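Local coordinates for hypothetical protein PH1789 (Pyrococcus horikoshii, PDB 1WR2) that is of unknown function but carries an ATP-grasp domain, in which an antiparallel sheet is backed by helices, at residues Gly119-Ile124 / Pro215-Asn220; Gly33-Glu38 / Ala225-Ser230; Ile136-Gly141 / Lys165-Ile170; Lys161-Met166 / Ala189-Leu194; Arg154-Thr159 / Lys196-Val201. One frame throughout, in Å; residues are numbered along the deposited sequence.

Contact 1. Residues Gly119-Ile124 / Pro215-Asn220; sequences GREVII and PVFVYN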
# COMPACT_ATOMS: atom_id res chain seq x y z
N GLY A 119 -11.15 8.77 -3.05
CA GLY A 119 -11.95 8.07 -4.04
C GLY A 119 -12.55 6.86 -3.35
O GLY A 119 -12.43 6.74 -2.13
N ARG A 120 -13.19 5.98 -4.10
CA ARG A 120 -13.79 4.79 -3.51
C ARG A 120 -12.72 3.88 -2.91
O ARG A 120 -11.82 3.43 -3.62
CB ARG A 120 -14.58 4.01 -4.56
CG ARG A 120 -15.18 2.71 -4.04
CD ARG A 120 -16.27 2.96 -3.02
NE ARG A 120 -17.38 3.70 -3.60
CZ ARG A 120 -18.51 4.00 -2.96
NH1 ARG A 120 -18.67 3.61 -1.70
NH2 ARG A 120 -19.46 4.68 -3.57
N GLU A 121 -12.81 3.62 -1.61
CA GLU A 121 -11.83 2.77 -0.96
C GLU A 121 -12.05 1.28 -1.21
O GLU A 121 -13.15 0.77 -1.00
CB GLU A 121 -11.83 3.00 0.56
CG GLU A 121 -11.23 4.32 0.99
CD GLU A 121 -10.87 4.33 2.47
OE1 GLU A 121 -10.00 3.52 2.88
OE2 GLU A 121 -11.45 5.14 3.21
N VAL A 122 -11.00 0.61 -1.68
CA VAL A 122 -11.06 -0.83 -1.91
C VAL A 122 -9.80 -1.44 -1.32
O VAL A 122 -8.85 -0.72 -0.96
CB VAL A 122 -11.13 -1.20 -3.42
CG1 VAL A 122 -12.32 -0.52 -4.08
CG2 VAL A 122 -9.83 -0.85 -4.10
N ILE A 123 -9.79 -2.76 -1.18
CA ILE A 123 -8.64 -3.45 -0.61
C ILE A 123 -8.31 -4.69 -1.42
O ILE A 123 -9.20 -5.46 -1.78
CB ILE A 123 -8.91 -3.91 0.85
CG1 ILE A 123 -9.14 -2.70 1.77
CG2 ILE A 123 -7.73 -4.73 1.37
CD1 ILE A 123 -9.47 -3.09 3.22
N ILE A 124 -7.02 -4.88 -1.71
CA ILE A 124 -6.58 -6.07 -2.42
C ILE A 124 -5.61 -6.77 -1.50
O ILE A 124 -4.57 -6.21 -1.12
CB ILE A 124 -5.89 -5.72 -3.75
CG1 ILE A 124 -6.92 -5.20 -4.76
CG2 ILE A 124 -5.19 -6.96 -4.30
CD1 ILE A 124 -6.32 -4.74 -6.08
N PRO A 215 -4.76 1.49 2.06
CA PRO A 215 -5.89 1.56 1.13
C PRO A 215 -5.54 1.84 -0.32
O PRO A 215 -4.41 2.17 -0.66
CB PRO A 215 -6.77 2.66 1.72
CG PRO A 215 -5.77 3.60 2.30
CD PRO A 215 -4.71 2.70 2.91
N VAL A 216 -6.55 1.67 -1.17
CA VAL A 216 -6.44 1.94 -2.60
C VAL A 216 -7.65 2.82 -2.89
O VAL A 216 -8.75 2.51 -2.45
CB VAL A 216 -6.57 0.67 -3.46
CG1 VAL A 216 -6.69 1.07 -4.94
CG2 VAL A 216 -5.37 -0.24 -3.26
N PHE A 217 -7.45 3.93 -3.60
CA PHE A 217 -8.58 4.79 -3.93
C PHE A 217 -8.92 4.55 -5.40
O PHE A 217 -8.03 4.56 -6.25
CB PHE A 217 -8.24 6.28 -3.74
CG PHE A 217 -8.05 6.70 -2.30
CD1 PHE A 217 -8.69 6.03 -1.27
CD2 PHE A 217 -7.27 7.81 -2.00
CE1 PHE A 217 -8.55 6.45 0.05
CE2 PHE A 217 -7.13 8.24 -0.68
CZ PHE A 217 -7.77 7.56 0.34
N VAL A 218 -10.20 4.33 -5.68
CA VAL A 218 -10.64 4.11 -7.05
C VAL A 218 -11.52 5.27 -7.49
O VAL A 218 -12.54 5.56 -6.88
CB VAL A 218 -11.42 2.79 -7.21
CG1 VAL A 218 -11.83 2.60 -8.67
CG2 VAL A 218 -10.55 1.62 -6.77
N TYR A 219 -11.11 5.94 -8.56
CA TYR A 219 -11.84 7.08 -9.08
C TYR A 219 -12.88 6.66 -10.11
O TYR A 219 -12.99 5.48 -10.45
CB TYR A 219 -10.86 8.09 -9.67
CG TYR A 219 -9.80 8.52 -8.68
CD1 TYR A 219 -10.16 9.11 -7.47
CD2 TYR A 219 -8.45 8.33 -8.94
CE1 TYR A 219 -9.19 9.51 -6.55
CE2 TYR A 219 -7.47 8.71 -8.03
CZ TYR A 219 -7.85 9.30 -6.84
OH TYR A 219 -6.89 9.71 -5.95
N ASN A 220 -13.65 7.63 -10.60
CA ASN A 220 -14.70 7.33 -11.57
C ASN A 220 -14.17 6.76 -12.87
O ASN A 220 -12.97 6.77 -13.13
CB ASN A 220 -15.54 8.57 -11.82
CG ASN A 220 -16.07 9.18 -10.53
OD1 ASN A 220 -16.54 8.46 -9.64
ND2 ASN A 220 -15.99 10.50 -10.42
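Val-122 and Val-216 form one rung of an antiparallel pairing in the six-stranded sheet of the ATP-grasp domain, where strand 120-129 runs beside strand 208-218. Backbone bonds join two hydrogen-bonded pairs. Arg-120 and Val-218 bond in both directions, Arg-120 N to Val-218 O at 2.9 Å and Val-218 N to Arg-120 O at 2.8 Å. Val-122 N reaches Val-216 O at 3.0 Å, while the return bond from Val-216 N to Val-122 O is weak. Apolar packing fills the face that carries the valines: Val-122 CG2 lies 3.7 Å from Val-216 CB and equally near Val-218 CG2. Helix 187-203 covers this face through Met-193 and Ile-190. On the other face the non-hydrogen-bonded pair Glu-121 and Phe-217 run alongside each other in one direction. With CG of Glu-121 anti to its carbonyl carbon (chi1 -72°), its chain follows the ring edge, CG 3.6 Å from Phe-217 CE1, and the carboxylate plane stands 81° from the ring. The carboxylate continues to Pro-215, where Glu-121 OE1 meets Pro-215 CB at 3.5 Å. The Phe-217 ring also covers Gly-119 N, which is buried here without any acceptor and sits 3.8 Å above one ring face, offset toward the rim.

Contact 2. Residues Gly33-Glu38 / Ala225-Ser230; sequences GLPVPE and AVIVDS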
# COMPACT_ATOMS: atom_id res chain seq x y z
N GLY A 33 4.41 -1.97 -12.43
CA GLY A 33 3.52 -1.00 -13.03
C GLY A 33 2.25 -0.62 -12.31
O GLY A 33 1.39 0.04 -12.90
N LEU A 34 2.12 -1.02 -11.05
CA LEU A 34 0.93 -0.68 -10.26
C LEU A 34 0.91 0.82 -10.00
O LEU A 34 1.95 1.46 -9.93
CB LEU A 34 0.96 -1.46 -8.93
CG LEU A 34 0.53 -2.92 -9.08
CD1 LEU A 34 1.01 -3.75 -7.90
CD2 LEU A 34 -1.00 -2.95 -9.19
N PRO A 35 -0.29 1.41 -9.84
CA PRO A 35 -0.43 2.85 -9.61
C PRO A 35 -0.02 3.38 -8.24
O PRO A 35 -0.84 3.52 -7.35
CB PRO A 35 -1.91 3.09 -9.88
CG PRO A 35 -2.53 1.85 -9.32
CD PRO A 35 -1.61 0.76 -9.88
N VAL A 36 1.27 3.67 -8.09
CA VAL A 36 1.80 4.23 -6.85
C VAL A 36 2.31 5.62 -7.19
O VAL A 36 3.20 5.77 -8.02
CB VAL A 36 2.98 3.40 -6.33
CG1 VAL A 36 3.56 4.07 -5.09
CG2 VAL A 36 2.53 1.97 -6.03
N PRO A 37 1.76 6.66 -6.54
CA PRO A 37 2.19 8.04 -6.80
C PRO A 37 3.59 8.35 -6.30
O PRO A 37 4.14 7.63 -5.46
CB PRO A 37 1.12 8.86 -6.09
CG PRO A 37 0.81 8.01 -4.89
CD PRO A 37 0.73 6.62 -5.49
N GLU A 38 4.18 9.43 -6.82
CA GLU A 38 5.53 9.82 -6.43
C GLU A 38 5.60 10.15 -4.94
O GLU A 38 4.79 10.92 -4.42
CB GLU A 38 5.97 11.05 -7.23
CG GLU A 38 7.44 11.42 -7.06
CD GLU A 38 8.38 10.34 -7.58
OE1 GLU A 38 8.10 9.77 -8.65
OE2 GLU A 38 9.41 10.09 -6.92
N ALA A 225 -6.96 4.57 -10.71
CA ALA A 225 -6.95 4.42 -9.26
C ALA A 225 -5.55 4.70 -8.72
O ALA A 225 -4.61 4.88 -9.50
CB ALA A 225 -7.38 3.02 -8.88
N VAL A 226 -5.42 4.72 -7.40
CA VAL A 226 -4.13 4.98 -6.78
C VAL A 226 -3.96 4.20 -5.47
O VAL A 226 -4.89 4.10 -4.67
CB VAL A 226 -3.94 6.49 -6.51
CG1 VAL A 226 -4.91 6.97 -5.44
CG2 VAL A 226 -2.51 6.79 -6.12
N ILE A 227 -2.78 3.62 -5.28
CA ILE A 227 -2.46 2.85 -4.08
C ILE A 227 -1.94 3.81 -3.00
O ILE A 227 -0.95 4.51 -3.22
CB ILE A 227 -1.39 1.80 -4.39
CG1 ILE A 227 -1.93 0.81 -5.42
CG2 ILE A 227 -0.95 1.10 -3.12
CD1 ILE A 227 -0.86 -0.08 -6.04
N VAL A 228 -2.59 3.83 -1.85
CA VAL A 228 -2.19 4.73 -0.78
C VAL A 228 -1.19 4.16 0.21
O VAL A 228 -0.29 4.86 0.67
CB VAL A 228 -3.44 5.24 -0.03
CG1 VAL A 228 -3.04 6.22 1.06
CG2 VAL A 228 -4.38 5.90 -1.03
N ASP A 229 -1.33 2.88 0.55
CA ASP A 229 -0.41 2.24 1.48
C ASP A 229 -0.33 0.79 1.05
O ASP A 229 -1.20 0.31 0.32
CB ASP A 229 -0.94 2.33 2.91
CG ASP A 229 0.16 2.15 3.96
OD1 ASP A 229 1.16 1.47 3.67
OD2 ASP A 229 0.01 2.67 5.08
N SER A 230 0.70 0.08 1.50
CA SER A 230 0.88 -1.32 1.15
C SER A 230 1.81 -2.01 2.13
O SER A 230 2.70 -1.39 2.71
CB SER A 230 1.46 -1.45 -0.26
OG SER A 230 1.75 -2.80 -0.59
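Pro-35 and Ile-227 meet through a single backbone hydrogen bond, by which an inverse gamma turn centred on Pro-35 is tied to strand 225-234 of the ATP-grasp domain's six-stranded sheet. Ile-227 N donates a hydrogen bond to Pro-35 O at 2.8 Å, with 167° at the hydrogen and the donor almost in line with the carbonyl bond. Around this bond the Ile-227 side chain lies against the turn. Ile-227 CG1 is anti to the carbonyl carbon (chi1 -63°), and the extended chain carries Ile-227 CD1 to within 3.7 Å of Leu-34 CB and 4.0 Å of Val-36 CG2, crossing the Pro-35 ring at about a right angle. The ring itself faces Ala-225, Pro-35 CB lying 3.3 Å from Ala-225 O. Beyond the turn, Pro-37 lies across Val-226, and the packing is tight: Pro-37 CD approaches Val-226 CG2 to 3.3 Å.

Further out, helix 22-30 supports the loop side through Leu-29 against Leu-34, and Met-193 of helix 187-203 packs on both Leu-34 and Pro-35. Strand 208-218 holds the other partner in place, with backbone bonds from Phe-217 to Val-226 and from Pro-215 to Val-228. Helix 22-30 reaches this strand too, Lys-26 NZ being hydrogen-bonded to Val-228 O.

Contact 3. Residues Ile136-Gly141 / Lys165-Ile170; sequences IMFGLG and KMIQEI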
# COMPACT_ATOMS: atom_id res chain seq x y z
N ILE A 136 -5.63 -14.29 -4.07
CA ILE A 136 -5.80 -12.86 -4.12
C ILE A 136 -7.25 -12.56 -3.72
O ILE A 136 -8.18 -13.25 -4.13
CB ILE A 136 -5.50 -12.33 -5.54
CG1 ILE A 136 -5.58 -10.80 -5.57
CG2 ILE A 136 -6.46 -12.97 -6.55
CD1 ILE A 136 -4.91 -10.19 -6.79
N MET A 137 -7.42 -11.53 -2.88
CA MET A 137 -8.74 -11.13 -2.37
C MET A 137 -9.08 -9.70 -2.77
O MET A 137 -8.19 -8.86 -2.93
CB MET A 137 -8.76 -11.20 -0.83
CG MET A 137 -8.85 -12.59 -0.21
SD MET A 137 -7.45 -13.69 -0.55
CE MET A 137 -6.20 -13.09 0.62
N PHE A 138 -10.37 -9.44 -2.88
CA PHE A 138 -10.86 -8.11 -3.22
C PHE A 138 -12.12 -7.82 -2.42
O PHE A 138 -12.94 -8.71 -2.20
CB PHE A 138 -11.20 -8.01 -4.71
CG PHE A 138 -11.89 -6.73 -5.07
CD1 PHE A 138 -11.18 -5.53 -5.10
CD2 PHE A 138 -13.26 -6.71 -5.32
CE1 PHE A 138 -11.82 -4.33 -5.37
CE2 PHE A 138 -13.92 -5.51 -5.60
CZ PHE A 138 -13.20 -4.32 -5.63
N GLY A 139 -12.27 -6.56 -2.01
CA GLY A 139 -13.44 -6.15 -1.26
C GLY A 139 -13.33 -4.66 -1.00
O GLY A 139 -12.25 -4.09 -1.19
N LEU A 140 -14.41 -4.02 -0.59
CA LEU A 140 -14.35 -2.59 -0.30
C LEU A 140 -13.62 -2.33 1.00
O LEU A 140 -13.58 -3.19 1.89
CB LEU A 140 -15.76 -1.97 -0.21
CG LEU A 140 -16.59 -1.84 -1.49
CD1 LEU A 140 -17.82 -1.00 -1.20
CD2 LEU A 140 -15.76 -1.20 -2.58
N GLY A 141 -13.05 -1.14 1.12
CA GLY A 141 -12.34 -0.77 2.34
C GLY A 141 -13.25 -0.00 3.27
O GLY A 141 -14.47 -0.20 3.27
N LYS A 165 -14.97 -11.09 -12.63
CA LYS A 165 -15.93 -11.89 -11.91
C LYS A 165 -15.85 -11.66 -10.39
O LYS A 165 -16.87 -11.39 -9.75
CB LYS A 165 -15.70 -13.37 -12.25
CG LYS A 165 -16.80 -14.33 -11.83
CD LYS A 165 -16.52 -15.72 -12.39
CE LYS A 165 -17.49 -16.77 -11.87
NZ LYS A 165 -17.13 -18.13 -12.38
N MET A 166 -14.65 -11.75 -9.81
CA MET A 166 -14.54 -11.55 -8.36
C MET A 166 -14.93 -10.13 -7.94
O MET A 166 -15.27 -9.90 -6.78
CB MET A 166 -13.12 -11.89 -7.88
CG MET A 166 -12.03 -10.96 -8.32
SD MET A 166 -10.39 -11.63 -7.94
CE MET A 166 -10.42 -11.60 -6.14
N ILE A 167 -14.88 -9.19 -8.88
CA ILE A 167 -15.27 -7.83 -8.56
C ILE A 167 -16.79 -7.76 -8.49
O ILE A 167 -17.36 -7.05 -7.67
CB ILE A 167 -14.78 -6.83 -9.63
CG1 ILE A 167 -13.25 -6.82 -9.69
CG2 ILE A 167 -15.29 -5.43 -9.30
CD1 ILE A 167 -12.69 -5.86 -10.75
N GLN A 168 -17.45 -8.53 -9.35
CA GLN A 168 -18.91 -8.54 -9.40
C GLN A 168 -19.56 -9.39 -8.32
O GLN A 168 -20.74 -9.22 -8.01
CB GLN A 168 -19.37 -9.03 -10.78
CG GLN A 168 -18.75 -8.25 -11.92
CD GLN A 168 -19.21 -8.73 -13.28
OE1 GLN A 168 -19.36 -9.94 -13.51
NE2 GLN A 168 -19.40 -7.79 -14.20
N GLU A 169 -18.79 -10.31 -7.74
CA GLU A 169 -19.30 -11.20 -6.71
C GLU A 169 -19.44 -10.60 -5.31
O GLU A 169 -20.14 -11.17 -4.47
CB GLU A 169 -18.41 -12.45 -6.64
CG GLU A 169 -18.31 -13.21 -7.96
CD GLU A 169 -17.49 -14.48 -7.85
OE1 GLU A 169 -16.46 -14.47 -7.14
OE2 GLU A 169 -17.86 -15.48 -8.50
N ILE A 170 -18.80 -9.46 -5.04
CA ILE A 170 -18.92 -8.86 -3.71
C ILE A 170 -20.31 -8.26 -3.54
O ILE A 170 -20.89 -7.74 -4.49
CB ILE A 170 -17.86 -7.75 -3.46
CG1 ILE A 170 -17.99 -6.65 -4.51
CG2 ILE A 170 -16.45 -8.36 -3.45
CD1 ILE A 170 -17.08 -5.46 -4.25
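Phe-138 lays its ring against Ile-167 and Ile-170, joining strand 133-140 to helix 160-168 and the residues that follow it, as part of the helix-on-sheet packing of the ATP-grasp domain. The first torsion, with CG anti to the backbone N (chi1 172°), sends the ring off the sheet toward the helix. There its CE2 corner does most of the touching: Ile-170 CD1 comes to 3.4 Å of Phe-138 CE2, and Ile-167 CG2 to 3.9 Å of the same atom. Both methyls approach the ring obliquely. The Ile-170 chain crosses Phe-138 at about a right angle, whereas Ile-167 places its CG1 4.3 Å over one face of the Phe-138 ring, displaced toward the rim. Ile-170 also uses its other branch, CG2 lying 3.7 Å from Phe-138 O, beside the strand backbone.

Met-166 covers the strand between Ile-136 and Phe-138. Its CG stands between the backbone N and the carbonyl carbon (chi1 68°), and a bend at chi3 turns the terminal methyl onto the strand, where Met-166 CE meets Phe-138 CB at 3.9 Å and Ile-136 CG2 at 4.2 Å. No hydrogen bond crosses between the two segments, yet Met-166 O is held by Thr-152 OG1 of the adjoining edge strand, and Ile-190 and Val-191 of helix 187-203 pack on Ile-167. The methyl's nearest approach is to a backbone oxygen, with Met-166 CE 3.4 Å from Ile-136 O.

Contact 4. Residues Lys161-Met166 / Ala189-Leu194; sequences KDARKM and AIVDML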
# COMPACT_ATOMS: atom_id res chain seq x y z
N LYS A 161 -10.98 -12.90 -16.65
CA LYS A 161 -12.34 -13.36 -16.35
C LYS A 161 -12.49 -13.45 -14.83
O LYS A 161 -13.49 -12.99 -14.27
CB LYS A 161 -12.59 -14.74 -16.97
CG LYS A 161 -13.87 -15.42 -16.48
CD LYS A 161 -14.02 -16.82 -17.06
CE LYS A 161 -14.09 -16.79 -18.58
NZ LYS A 161 -15.27 -16.00 -19.05
N ASP A 162 -11.50 -14.05 -14.18
CA ASP A 162 -11.51 -14.18 -12.72
C ASP A 162 -11.64 -12.80 -12.08
O ASP A 162 -12.46 -12.58 -11.19
CB ASP A 162 -10.22 -14.83 -12.21
CG ASP A 162 -10.10 -16.29 -12.58
OD1 ASP A 162 -11.14 -16.98 -12.69
OD2 ASP A 162 -8.96 -16.77 -12.73
N ALA A 163 -10.80 -11.88 -12.56
CA ALA A 163 -10.77 -10.51 -12.05
C ALA A 163 -12.10 -9.77 -12.15
O ALA A 163 -12.57 -9.19 -11.17
CB ALA A 163 -9.69 -9.71 -12.77
N ARG A 164 -12.71 -9.77 -13.33
CA ARG A 164 -13.98 -9.07 -13.50
C ARG A 164 -15.07 -9.77 -12.69
O ARG A 164 -15.95 -9.12 -12.13
CB ARG A 164 -14.37 -9.02 -14.98
CG ARG A 164 -13.42 -8.19 -15.80
CD ARG A 164 -13.78 -8.12 -17.27
NE ARG A 164 -12.81 -7.30 -17.98
CZ ARG A 164 -12.68 -5.99 -17.81
NH1 ARG A 164 -13.48 -5.33 -16.97
NH2 ARG A 164 -11.72 -5.33 -18.45
N LYS A 165 -14.97 -11.09 -12.63
CA LYS A 165 -15.93 -11.89 -11.91
C LYS A 165 -15.85 -11.66 -10.39
O LYS A 165 -16.87 -11.39 -9.75
CB LYS A 165 -15.70 -13.37 -12.25
CG LYS A 165 -16.80 -14.33 -11.83
CD LYS A 165 -16.52 -15.72 -12.39
CE LYS A 165 -17.49 -16.77 -11.87
NZ LYS A 165 -17.13 -18.13 -12.38
N MET A 166 -14.65 -11.75 -9.81
CA MET A 166 -14.54 -11.55 -8.36
C MET A 166 -14.93 -10.13 -7.94
O MET A 166 -15.27 -9.90 -6.78
CB MET A 166 -13.12 -11.89 -7.88
CG MET A 166 -12.03 -10.96 -8.32
SD MET A 166 -10.39 -11.63 -7.94
CE MET A 166 -10.42 -11.60 -6.14
N ALA A 189 -9.86 -0.26 -14.12
CA ALA A 189 -8.66 0.08 -13.38
C ALA A 189 -8.48 -0.96 -12.28
O ALA A 189 -7.36 -1.41 -12.00
CB ALA A 189 -8.80 1.47 -12.77
N ILE A 190 -9.57 -1.36 -11.65
CA ILE A 190 -9.47 -2.37 -10.60
C ILE A 190 -9.02 -3.68 -11.22
O ILE A 190 -8.16 -4.37 -10.68
CB ILE A 190 -10.81 -2.59 -9.90
CG1 ILE A 190 -11.30 -1.27 -9.32
CG2 ILE A 190 -10.64 -3.63 -8.80
CD1 ILE A 190 -12.67 -1.34 -8.69
N VAL A 191 -9.60 -4.04 -12.36
CA VAL A 191 -9.24 -5.27 -13.04
C VAL A 191 -7.75 -5.29 -13.36
O VAL A 191 -7.09 -6.32 -13.22
CB VAL A 191 -10.04 -5.43 -14.35
CG1 VAL A 191 -9.48 -6.58 -15.17
CG2 VAL A 191 -11.51 -5.67 -14.04
N ASP A 192 -7.23 -4.15 -13.79
CA ASP A 192 -5.81 -4.05 -14.12
C ASP A 192 -4.94 -4.27 -12.87
O ASP A 192 -3.91 -4.94 -12.94
CB ASP A 192 -5.51 -2.70 -14.76
CG ASP A 192 -4.08 -2.61 -15.30
OD1 ASP A 192 -3.72 -3.45 -16.16
OD2 ASP A 192 -3.34 -1.71 -14.87
N MET A 193 -5.36 -3.71 -11.74
CA MET A 193 -4.58 -3.88 -10.51
C MET A 193 -4.56 -5.33 -10.06
O MET A 193 -3.52 -5.86 -9.69
CB MET A 193 -5.14 -3.03 -9.38
CG MET A 193 -4.65 -1.61 -9.38
SD MET A 193 -5.12 -0.77 -7.86
CE MET A 193 -6.82 -0.36 -8.25
N LEU A 194 -5.71 -5.99 -10.12
CA LEU A 194 -5.79 -7.39 -9.72
C LEU A 194 -4.87 -8.26 -10.58
O LEU A 194 -4.20 -9.16 -10.07
CB LEU A 194 -7.24 -7.88 -9.83
CG LEU A 194 -8.22 -7.45 -8.72
CD1 LEU A 194 -9.66 -7.78 -9.16
CD2 LEU A 194 -7.86 -8.16 -7.40
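Two helices that lie over the same side of the antiparallel sheet, 160-168 and 187-203, pack on each other here; the axes of segments 161-166 and 189-194 come within 9.1 Å, and their N-to-C directions are 127° apart. The small side chain of Ala-163 faces the second helix. Ala-163 CB touches Val-191 CG1 at 3.9 Å and, nearly one turn further along that helix, Leu-194 CD1 at 4.1 Å. This CD1 methyl of Leu-194 is used by several neighbours, since it also lies 3.8 Å from Ala-163 O and is met by Met-166 at both CG and SD, the two chains crossing at a slant.

Arg-164 closes the contact on its more exposed side. Its chain runs extended from CG to NE, with CG anti to the carbonyl carbon (chi1 -66°), and passes Val-191 at about a right angle. The Val-191 CG2 methyl meets the chain twice, at Arg-164 CG (3.6 Å) and against the flat end group, where it sits 3.5 Å from the guanidinium plane of Arg-164 and toward its rim. The charge itself is directed to Glu-160, which forms a salt bridge with Arg-164 NE; a long, weak ion pair reaches Asp-188. Helix-on-helix packing of this kind forms part of the helical layer against the sheet of this ATP-grasp domain.

Contact 5. Residues Arg154-Thr159 / Lys196-Val201; sequences RLVPIT and KVSKLV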
# COMPACT_ATOMS: atom_id res chain seq x y z
N ARG A 154 -9.69 -15.60 -5.27
CA ARG A 154 -9.39 -16.44 -6.43
C ARG A 154 -7.95 -16.92 -6.24
O ARG A 154 -7.16 -16.25 -5.58
CB ARG A 154 -9.49 -15.60 -7.71
CG ARG A 154 -10.38 -16.18 -8.80
CD ARG A 154 -11.72 -16.63 -8.26
NE ARG A 154 -12.82 -16.29 -9.15
CZ ARG A 154 -13.96 -15.77 -8.73
NH1 ARG A 154 -14.14 -15.53 -7.43
NH2 ARG A 154 -14.92 -15.49 -9.59
N LEU A 155 -7.61 -18.08 -6.79
CA LEU A 155 -6.24 -18.56 -6.66
C LEU A 155 -5.36 -17.87 -7.71
O LEU A 155 -5.79 -17.61 -8.83
CB LEU A 155 -6.17 -20.08 -6.84
CG LEU A 155 -6.87 -20.87 -5.74
CD1 LEU A 155 -6.67 -22.37 -5.96
CD2 LEU A 155 -6.31 -20.44 -4.39
N VAL A 156 -4.14 -17.53 -7.31
CA VAL A 156 -3.20 -16.88 -8.20
C VAL A 156 -2.47 -17.98 -8.98
O VAL A 156 -2.11 -19.01 -8.42
CB VAL A 156 -2.18 -16.05 -7.39
CG1 VAL A 156 -1.12 -15.46 -8.30
CG2 VAL A 156 -2.91 -14.96 -6.62
N PRO A 157 -2.25 -17.78 -10.29
CA PRO A 157 -2.60 -16.64 -11.13
C PRO A 157 -4.05 -16.63 -11.57
O PRO A 157 -4.66 -17.68 -11.77
CB PRO A 157 -1.65 -16.79 -12.32
CG PRO A 157 -1.66 -18.28 -12.51
CD PRO A 157 -1.50 -18.79 -11.08
N ILE A 158 -4.61 -15.43 -11.71
CA ILE A 158 -6.00 -15.29 -12.13
C ILE A 158 -6.04 -14.78 -13.57
O ILE A 158 -5.07 -14.20 -14.06
CB ILE A 158 -6.76 -14.29 -11.24
CG1 ILE A 158 -6.14 -12.89 -11.38
CG2 ILE A 158 -6.74 -14.75 -9.79
CD1 ILE A 158 -6.84 -11.81 -10.58
N THR A 159 -7.16 -15.01 -14.24
CA THR A 159 -7.34 -14.55 -15.60
C THR A 159 -8.18 -13.29 -15.51
O THR A 159 -8.69 -12.95 -14.43
CB THR A 159 -8.07 -15.60 -16.45
OG1 THR A 159 -9.30 -15.95 -15.81
CG2 THR A 159 -7.21 -16.85 -16.60
N LYS A 196 -2.17 -7.27 -12.27
CA LYS A 196 -0.78 -6.93 -11.99
C LYS A 196 -0.34 -7.55 -10.66
O LYS A 196 0.77 -8.05 -10.55
CB LYS A 196 -0.60 -5.41 -11.99
CG LYS A 196 -0.54 -4.83 -13.42
CD LYS A 196 -0.45 -3.31 -13.44
CE LYS A 196 -0.17 -2.82 -14.87
NZ LYS A 196 -0.60 -1.41 -15.08
N VAL A 197 -1.21 -7.52 -9.65
CA VAL A 197 -0.82 -8.14 -8.39
C VAL A 197 -0.67 -9.64 -8.57
O VAL A 197 0.24 -10.26 -8.02
CB VAL A 197 -1.88 -7.88 -7.28
CG1 VAL A 197 -1.57 -8.75 -6.05
CG2 VAL A 197 -1.88 -6.41 -6.91
N SER A 198 -1.57 -10.22 -9.36
CA SER A 198 -1.54 -11.65 -9.63
C SER A 198 -0.21 -12.03 -10.28
O SER A 198 0.41 -13.03 -9.91
CB SER A 198 -2.70 -12.02 -10.57
OG SER A 198 -2.71 -13.40 -10.90
N LYS A 199 0.23 -11.22 -11.23
CA LYS A 199 1.49 -11.44 -11.95
C LYS A 199 2.66 -11.32 -10.98
O LYS A 199 3.54 -12.18 -10.93
CB LYS A 199 1.61 -10.40 -13.08
CG LYS A 199 2.98 -10.32 -13.75
CD LYS A 199 3.41 -11.67 -14.33
CE LYS A 199 4.77 -11.56 -15.01
NZ LYS A 199 5.28 -12.88 -15.44
N LEU A 200 2.65 -10.24 -10.22
CA LEU A 200 3.69 -9.97 -9.23
C LEU A 200 3.83 -11.14 -8.25
O LEU A 200 4.94 -11.62 -8.00
CB LEU A 200 3.34 -8.67 -8.48
CG LEU A 200 4.26 -8.06 -7.42
CD1 LEU A 200 3.78 -6.65 -7.14
CD2 LEU A 200 4.26 -8.87 -6.14
N VAL A 201 2.70 -11.60 -7.72
CA VAL A 201 2.71 -12.70 -6.76
C VAL A 201 3.13 -14.03 -7.39
O VAL A 201 3.87 -14.81 -6.78
CB VAL A 201 1.33 -12.86 -6.10
CG1 VAL A 201 1.34 -14.02 -5.11
CG2 VAL A 201 0.95 -11.56 -5.40
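With chi1 at 179°, Ser-198 turns OG anti to its own backbone N and out from helix 187-203 toward the loop 156-159. Ile-158, by contrast, holds CG1 between its backbone N and carbonyl carbon (chi1 63°), which folds this branch back alongside the serine. The two meet in one polar bond: Ile-158 N donates to Ser-198 OG at 2.9 Å, fairly straight at 163°. The helix side chain thereby supplies the acceptor for the N-H of buried Ile-158. The same hydroxyl oxygen, Ser-198 OG, is flanked by carbons, lying 3.3 Å from Pro-157 CA and 3.5 Å from Ile-158 CG1, while Ser-198 CB touches Ile-158 CG1 at 3.6 Å.

In the ATP-grasp domain this loop leads from the edge strand 152-155 of the six-stranded sheet into helix 160-168, and a cis peptide bond before Pro-157 shapes its course. Thr-159 is the N-cap of that helix: its side chain caps a backbone N of the helix, and its own N is bonded to Asp-162 OD2. On the strand side of the proline, Val-156 reaches over to the helix backbone. Val-156 CG1 lies 3.3 Å from Ser-198 O and 4.2 Å from Val-201 CB, nearly one turn further along. Ile-136 of strand 133-140 packs against both Val-156 and Ile-158. Leu-194 also packs on Ile-158, whose CD1 comes 4.1 Å from Ser-198 CB.

Overall arrangement
From the N terminus, residues 33-38 open the widest loop, which contact 2 closes near the C terminus at 225-230; the other four contacts nest inside it. Residues 119-124 begin the loop of contact 1, closed at 215-220 and enclosing contacts 3, 4 and 5. Contact 3 then crosses contact 5, their segments alternating, while contact 4 nests within contact 5 and shares Lys-165 and Met-166 with contact 3. Contacts 1 and 2 meet along neighbouring strands 208-218 and 225-234. Helix 187-203 serves contacts 4 and 5, and its Met-193 also touches contacts 1 and 2. Salt bridge Glu-169 to Arg-154 joins contacts 3 and 5.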